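Local coordinates for protein citrate synthase (PDB 4TVM) that catalyses the reaction of oxaloacetate, acetyl-CoA and water to give citrate and CoA, a step of the Krebs cycle, at residues A169-I174 against F387-L392; R70-P75 against C89-Y94. All coordinates share one frame; numbering follows the deposited sequence.

Contact 1: A169-I174 against F387-L392; sequences AKLPTI and FALGRL. With OAA (oxaloacetate ion), chain B.
The two flat groups, the Arg391 guanidinium and the Phe387 ring, lie on the side of helix 383-403 turned away from Leu171, whose methyl meets Leu389 and Leu392. One face of the guanidinium carries Phe387 CE1 near its centre, 3.8 Å above the plane. Its edge points at oxaloacetate. Arg391 NH2 donates to the keto oxygen O3 of the ligand over 3.0 Å, with an N-H...O angle of 165°. With CG anti to the backbone N (chi1 -179°) and bends at chi2 and chi3, the chain brings NH2 to the ligand. NE bonds to the carbonyl O of His229, so protein and ligand both fix the rotation of the group. The Phe387 ring also meets the ligand at its edge, with CZ 3.4 Å from oxaloacetate O3. Both residues belong to the oxaloacetate pocket.

Toward 169-174 the same turn of helix is apolar. Leu171 projects between Leu389 and Leu392. Its CD2 meets CD2 of Leu389 at 3.3 Å and CD2 of Leu392 at 3.7 Å. The Leu389 side chain leaves its backbone to one side, and CD2 at its end comes back to meet Leu171. Leu389 CD2 also lies 3.7 Å from Pro172 N, at the kink of helix 159-182. The proline ring meets it through CG.

The two segments run antiparallel at 175°, with axes 10.1 Å apart. Pro172 and Leu389 set the register. This is a buried contact between two long helices of the mainly helical citrate synthase fold. Helix 133-147 packs on Leu171 through Leu137 and Val141. Phe200 of helix 196-205 touches both Pro172 and Leu389. Helix 251-262 also packs here, with Ile255 against Leu392 and Leu262 against Ala388.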
ATOM      1  N   ALA A 169       5.211 -20.244   1.116  1.00 46.17           N
ATOM      2  CA  ALA A 169       6.424 -21.024   0.777  1.00 44.69           C
ATOM      3  C   ALA A 169       7.535 -20.138   0.312  1.00 41.48           C
ATOM      4  O   ALA A 169       8.646 -20.252   0.792  1.00 42.53           O
ATOM      5  CB  ALA A 169       6.148 -22.054  -0.298  1.00 41.02           C
ATOM      6  N   LYS A 170       7.239 -19.279  -0.658  1.00 43.25           N
ATOM      7  CA  LYS A 170       8.294 -18.551  -1.373  1.00 44.26           C
ATOM      8  C   LYS A 170       8.822 -17.288  -0.708  1.00 41.27           C
ATOM      9  O   LYS A 170       9.913 -16.854  -1.047  1.00 40.56           O
ATOM     10  CB  LYS A 170       7.840 -18.196  -2.769  1.00 43.61           C
ATOM     11  CG  LYS A 170       7.444 -19.411  -3.546  1.00 42.36           C
ATOM     12  CD  LYS A 170       7.255 -19.096  -5.015  1.00 41.81           C
ATOM     13  CE  LYS A 170       7.363 -20.398  -5.807  1.00 41.42           C
ATOM     14  NZ  LYS A 170       6.020 -20.981  -5.971  1.00 43.53           N
ATOM     15  N   LEU A 171       8.073 -16.707   0.222  1.00 37.80           N
ATOM     16  CA  LEU A 171       8.510 -15.474   0.847  1.00 36.91           C
ATOM     17  C   LEU A 171       9.691 -15.619   1.771  1.00 36.64           C
ATOM     18  O   LEU A 171      10.515 -14.711   1.824  1.00 38.07           O
ATOM     19  CB  LEU A 171       7.398 -14.830   1.602  1.00 37.29           C
ATOM     20  CG  LEU A 171       7.770 -13.373   1.895  1.00 37.82           C
ATOM     21  CD1 LEU A 171       7.352 -12.520   0.738  1.00 38.27           C
ATOM     22  CD2 LEU A 171       7.091 -12.869   3.149  1.00 40.05           C
ATOM     23  N   PRO A 172       9.797 -16.754   2.509  1.00 40.09           N
ATOM     24  CA  PRO A 172      11.072 -16.915   3.200  1.00 37.19           C
ATOM     25  C   PRO A 172      12.230 -17.120   2.278  1.00 36.55           C
ATOM     26  O   PRO A 172      13.309 -16.633   2.552  1.00 38.36           O
ATOM     27  CB  PRO A 172      10.852 -18.181   3.990  1.00 38.51           C
ATOM     28  CG  PRO A 172       9.430 -18.076   4.372  1.00 37.04           C
ATOM     29  CD  PRO A 172       8.822 -17.723   3.054  1.00 38.63           C
ATOM     30  N   THR A 173      12.019 -17.836   1.188  1.00 37.33           N
ATOM     31  CA  THR A 173      13.056 -18.005   0.193  1.00 35.77           C
ATOM     32  C   THR A 173      13.550 -16.686  -0.355  1.00 35.35           C
ATOM     33  O   THR A 173      14.738 -16.499  -0.504  1.00 32.53           O
ATOM     34  CB  THR A 173      12.498 -18.786  -0.969  1.00 40.21           C
ATOM     35  OG1 THR A 173      11.954 -20.015  -0.462  1.00 47.03           O
ATOM     36  CG2 THR A 173      13.566 -19.085  -1.977  1.00 41.28           C
ATOM     37  N   ILE A 174      12.618 -15.783  -0.637  1.00 34.21           N
ATOM     38  CA  ILE A 174      12.935 -14.458  -1.141  1.00 33.87           C
ATOM     39  C   ILE A 174      13.695 -13.610  -0.142  1.00 34.21           C
ATOM     40  O   ILE A 174      14.570 -12.858  -0.521  1.00 34.45           O
ATOM     41  CB  ILE A 174      11.625 -13.710  -1.467  1.00 37.17           C
ATOM     42  CG1 ILE A 174      10.926 -14.375  -2.636  1.00 36.12           C
ATOM     43  CG2 ILE A 174      11.870 -12.246  -1.855  1.00 38.12           C
ATOM     44  CD1 ILE A 174       9.557 -13.811  -2.878  1.00 36.75           C
ATOM     45  N   PHE A 387      10.122  -9.277  10.250  1.00 39.65           N
ATOM     46  CA  PHE A 387       8.780  -8.875  10.650  1.00 38.39           C
ATOM     47  C   PHE A 387       7.729  -9.311   9.647  1.00 39.20           C
ATOM     48  O   PHE A 387       6.715  -9.894  10.038  1.00 37.88           O
ATOM     49  CB  PHE A 387       8.728  -7.382  10.833  1.00 41.49           C
ATOM     50  CG  PHE A 387       7.476  -6.914  11.485  1.00 49.77           C
ATOM     51  CD1 PHE A 387       6.240  -7.151  10.897  1.00 54.06           C
ATOM     52  CD2 PHE A 387       7.517  -6.221  12.682  1.00 46.45           C
ATOM     53  CE1 PHE A 387       5.080  -6.723  11.506  1.00 51.57           C
ATOM     54  CE2 PHE A 387       6.353  -5.796  13.288  1.00 45.52           C
ATOM     55  CZ  PHE A 387       5.135  -6.054  12.712  1.00 47.01           C
ATOM     56  N   ALA A 388       7.971  -9.059   8.347  1.00 40.05           N
ATOM     57  CA  ALA A 388       6.998  -9.419   7.285  1.00 34.66           C
ATOM     58  C   ALA A 388       6.769 -10.923   7.141  1.00 34.79           C
ATOM     59  O   ALA A 388       5.625 -11.403   6.925  1.00 33.93           O
ATOM     60  CB  ALA A 388       7.464  -8.860   5.969  1.00 38.33           C
ATOM     61  N   LEU A 389       7.865 -11.676   7.222  1.00 33.18           N
ATOM     62  CA  LEU A 389       7.779 -13.145   7.178  1.00 32.64           C
ATOM     63  C   LEU A 389       6.802 -13.664   8.210  1.00 34.14           C
ATOM     64  O   LEU A 389       6.052 -14.591   7.930  1.00 38.37           O
ATOM     65  CB  LEU A 389       9.132 -13.778   7.474  1.00 30.30           C
ATOM     66  CG  LEU A 389      10.149 -13.632   6.379  1.00 32.32           C
ATOM     67  CD1 LEU A 389      11.352 -14.474   6.720  1.00 31.30           C
ATOM     68  CD2 LEU A 389       9.583 -13.978   4.981  1.00 32.26           C
ATOM     69  N   GLY A 390       6.854 -13.096   9.417  1.00 34.28           N
ATOM     70  CA  GLY A 390       6.006 -13.541  10.527  1.00 33.76           C
ATOM     71  C   GLY A 390       4.597 -13.061  10.348  1.00 36.50           C
ATOM     72  O   GLY A 390       3.653 -13.799  10.563  1.00 40.97           O
ATOM     73  N   ARG A 391       4.450 -11.816   9.928  1.00 38.63           N
ATOM     74  CA  ARG A 391       3.126 -11.242   9.730  1.00 37.64           C
ATOM     75  C   ARG A 391       2.372 -11.767   8.506  1.00 37.87           C
ATOM     76  O   ARG A 391       1.132 -11.627   8.421  1.00 38.52           O
ATOM     77  CB  ARG A 391       3.246  -9.727   9.634  1.00 36.59           C
ATOM     78  CG  ARG A 391       1.932  -9.022   9.444  1.00 38.94           C
ATOM     79  CD  ARG A 391       0.915  -9.411  10.497  1.00 43.81           C
ATOM     80  NE  ARG A 391       1.383  -9.066  11.840  1.00 50.88           N
ATOM     81  CZ  ARG A 391       1.433  -7.827  12.344  1.00 56.71           C
ATOM     82  NH1 ARG A 391       1.071  -6.765  11.624  1.00 62.28           N
ATOM     83  NH2 ARG A 391       1.888  -7.641  13.573  1.00 57.91           N
ATOM     84  N   LEU A 392       3.094 -12.362   7.560  1.00 34.13           N
ATOM     85  CA  LEU A 392       2.470 -12.797   6.310  1.00 34.27           C
ATOM     86  C   LEU A 392       1.153 -13.557   6.488  1.00 37.38           C
ATOM     87  O   LEU A 392       0.190 -13.308   5.773  1.00 43.64           O
ATOM     88  CB  LEU A 392       3.464 -13.618   5.517  1.00 33.75           C
ATOM     89  CG  LEU A 392       3.032 -14.221   4.187  1.00 37.29           C
ATOM     90  CD1 LEU A 392       2.646 -13.161   3.170  1.00 37.73           C
ATOM     91  CD2 LEU A 392       4.170 -15.086   3.650  1.00 37.86           C
TER
HETATM   92  O1  OAA B 501       3.508  -6.409  15.997  1.00 57.08           O
HETATM   93  O2  OAA B 501       5.394  -5.432  16.644  1.00 52.84           O
HETATM   94  O4  OAA B 501       0.860  -2.538  16.451  1.00 47.75           O
HETATM   95  O5  OAA B 501       0.289  -3.704  14.687  1.00 48.20           O
HETATM   96  O3  OAA B 501       2.447  -4.831  14.457  1.00 55.21           O
HETATM   97  C1  OAA B 501       4.163  -5.406  16.376  1.00 56.11           C
HETATM   98  C2  OAA B 501       3.399  -4.119  16.520  1.00 54.44           C
HETATM   99  C3  OAA B 501       2.338  -4.132  15.448  1.00 56.31           C
HETATM  100  C4  OAA B 501       1.110  -3.370  15.544  1.00 53.78           C

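Contact 2: R70-P75 against C89-Y94; sequences RYRGYP and CYLLIY
Hydrogen bonding across this contact rests on Arg72 and the carbonyl of Leu92. Arg72 grips Leu92 O side-on with two nitrogens. NH2 approaches Leu92 O at 2.7 Å, nearly along the line of the C=O bond, with an N-H...O angle of 149°. NE is 3.0 Å from the same Leu92 O and more bent, at 136°. The oxygen lies close to the guanidinium plane. The Arg72 chain turns at chi2 (-72°), which brings its end over the last turn of helix 85-94. NH1 has a further, weak bond to Ser58 O.

The apolar contacts centre on Leu91. The Leu91 and Arg72 side chains run alongside each other, pointing opposite ways, with Leu91 CD1 3.5 Å from Arg72 CB. The same CD1 sits at the edge of the Tyr74 ring, 3.4 Å from CE2. The other branch of Leu91, CD2, meets Tyr71 CB at 3.9 Å.

A CH-pi contact comes from Leu92. Its CD2 lies 4.2 Å from the centroid of the Tyr71 ring, off-centre over the ring. The hydroxyl of Tyr71 bonds to Ile227 O.

Backbone bonds shape the partner of the helix. Tyr71 and Tyr74 pair through N and O in both directions and close a type I' turn. Arg72 and Gly73 form the tip of this tight beta-hairpin, which joins strands 68-71 and 74-75. Glu422 of the second subunit packs on Tyr74 and Pro75.

The chemistry is thus divided. Leucines and tyrosine rings fill the buried side, while a partly exposed arginine takes up a carbonyl at the C-terminal end of the helix. Its positive charge probably interacts favourably with the helix dipole there.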
ATOM      1  N   ARG A  70      -5.351 -12.924  21.477  1.00 41.79           N
ATOM      2  CA  ARG A  70      -5.696 -14.262  20.990  1.00 41.50           C
ATOM      3  C   ARG A  70      -5.781 -14.413  19.468  1.00 42.23           C
ATOM      4  O   ARG A  70      -6.302 -13.536  18.784  1.00 45.02           O
ATOM      5  CB  ARG A  70      -7.040 -14.614  21.546  1.00 43.50           C
ATOM      6  CG  ARG A  70      -6.999 -14.981  23.024  1.00 46.61           C
ATOM      7  CD  ARG A  70      -8.391 -14.862  23.633  1.00 41.66           C
ATOM      8  NE  ARG A  70      -8.313 -14.683  25.068  1.00 41.00           N
ATOM      9  CZ  ARG A  70      -9.256 -14.098  25.800  1.00 41.55           C
ATOM     10  NH1 ARG A  70     -10.356 -13.590  25.222  1.00 36.13           N
ATOM     11  NH2 ARG A  70      -9.071 -14.006  27.115  1.00 39.01           N
ATOM     12  N   TYR A  71      -5.307 -15.528  18.928  1.00 41.13           N
ATOM     13  CA  TYR A  71      -5.576 -15.830  17.514  1.00 39.63           C
ATOM     14  C   TYR A  71      -6.691 -16.870  17.454  1.00 41.91           C
ATOM     15  O   TYR A  71      -6.517 -18.018  17.886  1.00 39.04           O
ATOM     16  CB  TYR A  71      -4.351 -16.374  16.783  1.00 34.11           C
ATOM     17  CG  TYR A  71      -3.094 -15.509  16.814  1.00 29.86           C
ATOM     18  CD1 TYR A  71      -3.141 -14.123  16.833  1.00 29.68           C
ATOM     19  CD2 TYR A  71      -1.856 -16.102  16.732  1.00 27.43           C
ATOM     20  CE1 TYR A  71      -1.959 -13.351  16.806  1.00 27.72           C
ATOM     21  CE2 TYR A  71      -0.695 -15.358  16.733  1.00 27.11           C
ATOM     22  CZ  TYR A  71      -0.751 -13.989  16.755  1.00 26.33           C
ATOM     23  OH  TYR A  71       0.431 -13.319  16.763  1.00 27.05           O
ATOM     24  N   ARG A  72      -7.843 -16.447  16.939  1.00 40.35           N
ATOM     25  CA  ARG A  72      -9.007 -17.314  16.795  1.00 37.87           C
ATOM     26  C   ARG A  72      -9.494 -17.844  18.145  1.00 34.43           C
ATOM     27  O   ARG A  72     -10.073 -18.924  18.232  1.00 34.01           O
ATOM     28  CB  ARG A  72      -8.715 -18.452  15.813  1.00 39.04           C
ATOM     29  CG  ARG A  72      -8.205 -17.977  14.455  1.00 43.61           C
ATOM     30  CD  ARG A  72      -9.324 -17.319  13.673  1.00 43.72           C
ATOM     31  NE  ARG A  72      -9.071 -17.179  12.239  1.00 43.32           N
ATOM     32  CZ  ARG A  72      -9.969 -16.691  11.368  1.00 43.39           C
ATOM     33  NH1 ARG A  72     -11.190 -16.318  11.778  1.00 38.67           N
ATOM     34  NH2 ARG A  72      -9.656 -16.575  10.075  1.00 40.72           N
ATOM     35  N   GLY A  73      -9.309 -17.052  19.184  1.00 34.69           N
ATOM     36  CA  GLY A  73      -9.785 -17.401  20.525  1.00 37.35           C
ATOM     37  C   GLY A  73      -8.683 -17.932  21.418  1.00 40.49           C
ATOM     38  O   GLY A  73      -8.864 -17.990  22.639  1.00 51.07           O
ATOM     39  N   TYR A  74      -7.552 -18.332  20.830  1.00 38.34           N
ATOM     40  CA  TYR A  74      -6.486 -19.003  21.563  1.00 37.92           C
ATOM     41  C   TYR A  74      -5.442 -18.019  22.056  1.00 41.81           C
ATOM     42  O   TYR A  74      -4.942 -17.232  21.277  1.00 53.80           O
ATOM     43  CB  TYR A  74      -5.796 -20.002  20.670  1.00 36.16           C
ATOM     44  CG  TYR A  74      -6.689 -21.093  20.162  1.00 37.53           C
ATOM     45  CD1 TYR A  74      -7.147 -22.096  21.022  1.00 39.11           C
ATOM     46  CD2 TYR A  74      -7.064 -21.152  18.820  1.00 36.78           C
ATOM     47  CE1 TYR A  74      -7.967 -23.111  20.565  1.00 38.72           C
ATOM     48  CE2 TYR A  74      -7.873 -22.171  18.353  1.00 36.14           C
ATOM     49  CZ  TYR A  74      -8.315 -23.147  19.224  1.00 38.96           C
ATOM     50  OH  TYR A  74      -9.103 -24.170  18.772  1.00 40.61           O
ATOM     51  N   PRO A  75      -5.091 -18.073  23.347  1.00 46.57           N
ATOM     52  CA  PRO A  75      -4.118 -17.067  23.788  1.00 43.07           C
ATOM     53  C   PRO A  75      -2.684 -17.288  23.291  1.00 44.69           C
ATOM     54  O   PRO A  75      -2.278 -18.411  22.989  1.00 41.13           O
ATOM     55  CB  PRO A  75      -4.208 -17.133  25.327  1.00 42.64           C
ATOM     56  CG  PRO A  75      -5.595 -17.632  25.589  1.00 44.33           C
ATOM     57  CD  PRO A  75      -5.840 -18.654  24.496  1.00 45.04           C
ATOM     58  N   CYS A  89      -0.072 -20.277  11.123  1.00 35.56           N
ATOM     59  CA  CYS A  89      -0.492 -19.879   9.764  1.00 30.27           C
ATOM     60  C   CYS A  89      -1.810 -20.502   9.473  1.00 27.28           C
ATOM     61  O   CYS A  89      -2.756 -19.838   9.120  1.00 28.15           O
ATOM     62  CB  CYS A  89       0.495 -20.370   8.686  1.00 31.29           C
ATOM     63  SG  CYS A  89       2.136 -19.569   8.660  1.00 34.85           S
ATOM     64  N   TYR A  90      -1.880 -21.816   9.590  1.00 29.34           N
ATOM     65  CA  TYR A  90      -3.123 -22.513   9.250  1.00 30.71           C
ATOM     66  C   TYR A  90      -4.278 -21.959  10.065  1.00 32.71           C
ATOM     67  O   TYR A  90      -5.327 -21.653   9.487  1.00 34.88           O
ATOM     68  CB  TYR A  90      -2.990 -24.001   9.503  1.00 32.64           C
ATOM     69  CG  TYR A  90      -4.238 -24.788   9.175  1.00 36.00           C
ATOM     70  CD1 TYR A  90      -5.396 -24.608   9.902  1.00 36.11           C
ATOM     71  CD2 TYR A  90      -4.255 -25.718   8.135  1.00 38.36           C
ATOM     72  CE1 TYR A  90      -6.531 -25.323   9.610  1.00 37.62           C
ATOM     73  CE2 TYR A  90      -5.384 -26.444   7.849  1.00 35.70           C
ATOM     74  CZ  TYR A  90      -6.506 -26.245   8.604  1.00 37.30           C
ATOM     75  OH  TYR A  90      -7.642 -26.942   8.343  1.00 41.67           O
ATOM     76  N   LEU A  91      -4.083 -21.814  11.388  1.00 30.29           N
ATOM     77  CA  LEU A  91      -5.165 -21.451  12.275  1.00 32.30           C
ATOM     78  C   LEU A  91      -5.688 -20.126  11.836  1.00 34.71           C
ATOM     79  O   LEU A  91      -6.869 -19.975  11.608  1.00 40.28           O
ATOM     80  CB  LEU A  91      -4.661 -21.370  13.728  1.00 35.35           C
ATOM     81  CG  LEU A  91      -5.423 -20.530  14.764  1.00 37.01           C
ATOM     82  CD1 LEU A  91      -6.656 -21.280  15.257  1.00 39.01           C
ATOM     83  CD2 LEU A  91      -4.505 -20.197  15.929  1.00 37.74           C
ATOM     84  N   LEU A  92      -4.800 -19.147  11.725  1.00 33.63           N
ATOM     85  CA  LEU A  92      -5.236 -17.814  11.441  1.00 34.34           C
ATOM     86  C   LEU A  92      -5.993 -17.754  10.148  1.00 38.10           C
ATOM     87  O   LEU A  92      -7.052 -17.126  10.082  1.00 44.32           O
ATOM     88  CB  LEU A  92      -4.047 -16.918  11.269  1.00 34.21           C
ATOM     89  CG  LEU A  92      -3.275 -16.438  12.470  1.00 31.94           C
ATOM     90  CD1 LEU A  92      -1.968 -15.938  11.900  1.00 31.97           C
ATOM     91  CD2 LEU A  92      -4.020 -15.337  13.181  1.00 31.66           C
ATOM     92  N   ILE A  93      -5.426 -18.349   9.104  1.00 36.99           N
ATOM     93  CA  ILE A  93      -6.045 -18.281   7.787  1.00 39.49           C
ATOM     94  C   ILE A  93      -7.395 -18.997   7.716  1.00 41.84           C
ATOM     95  O   ILE A  93      -8.357 -18.402   7.279  1.00 49.39           O
ATOM     96  CB  ILE A  93      -5.084 -18.820   6.716  1.00 39.81           C
ATOM     97  CG1 ILE A  93      -3.968 -17.818   6.493  1.00 36.36           C
ATOM     98  CG2 ILE A  93      -5.789 -19.122   5.408  1.00 37.93           C
ATOM     99  CD1 ILE A  93      -2.772 -18.427   5.842  1.00 35.09           C
ATOM    100  N   TYR A  94      -7.491 -20.241   8.155  1.00 46.24           N
ATOM    101  CA  TYR A  94      -8.766 -20.965   8.017  1.00 45.89           C
ATOM    102  C   TYR A  94      -9.572 -20.953   9.295  1.00 47.96           C
ATOM    103  O   TYR A  94     -10.663 -21.486   9.343  1.00 50.96           O
ATOM    104  CB  TYR A  94      -8.528 -22.398   7.599  1.00 46.65           C
ATOM    105  CG  TYR A  94      -7.623 -22.504   6.420  1.00 51.39           C
ATOM    106  CD1 TYR A  94      -8.082 -22.183   5.152  1.00 54.84           C
ATOM    107  CD2 TYR A  94      -6.309 -22.902   6.563  1.00 49.20           C
ATOM    108  CE1 TYR A  94      -7.251 -22.265   4.061  1.00 55.11           C
ATOM    109  CE2 TYR A  94      -5.468 -22.966   5.481  1.00 51.31           C
ATOM    110  CZ  TYR A  94      -5.949 -22.655   4.241  1.00 52.79           C
ATOM    111  OH  TYR A  94      -5.119 -22.726   3.175  1.00 61.29           O
TER

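Overall arrangement
Both segments of contact 2 precede those of contact 1 in the chain. Their centres are 18 Å apart and their nearest atoms about 6 Å apart, so they do not touch. Helix 383-403 relates them. It supplies 387-392 to contact 1, and its Pro393, one residue further on, packs on Cys89 and Leu92 of contact 2. Segment 387-392 supplies two pocket residues from the side facing away from 169-174, while the leucine packing of contact 1 lies farther from oxaloacetate. The Tyr71 side chain of contact 2 comes within about 8 Å of it. Near the end of helix 216-229, Tyr71 OH bonds to Ile227 O and Arg391 NE to His229 O.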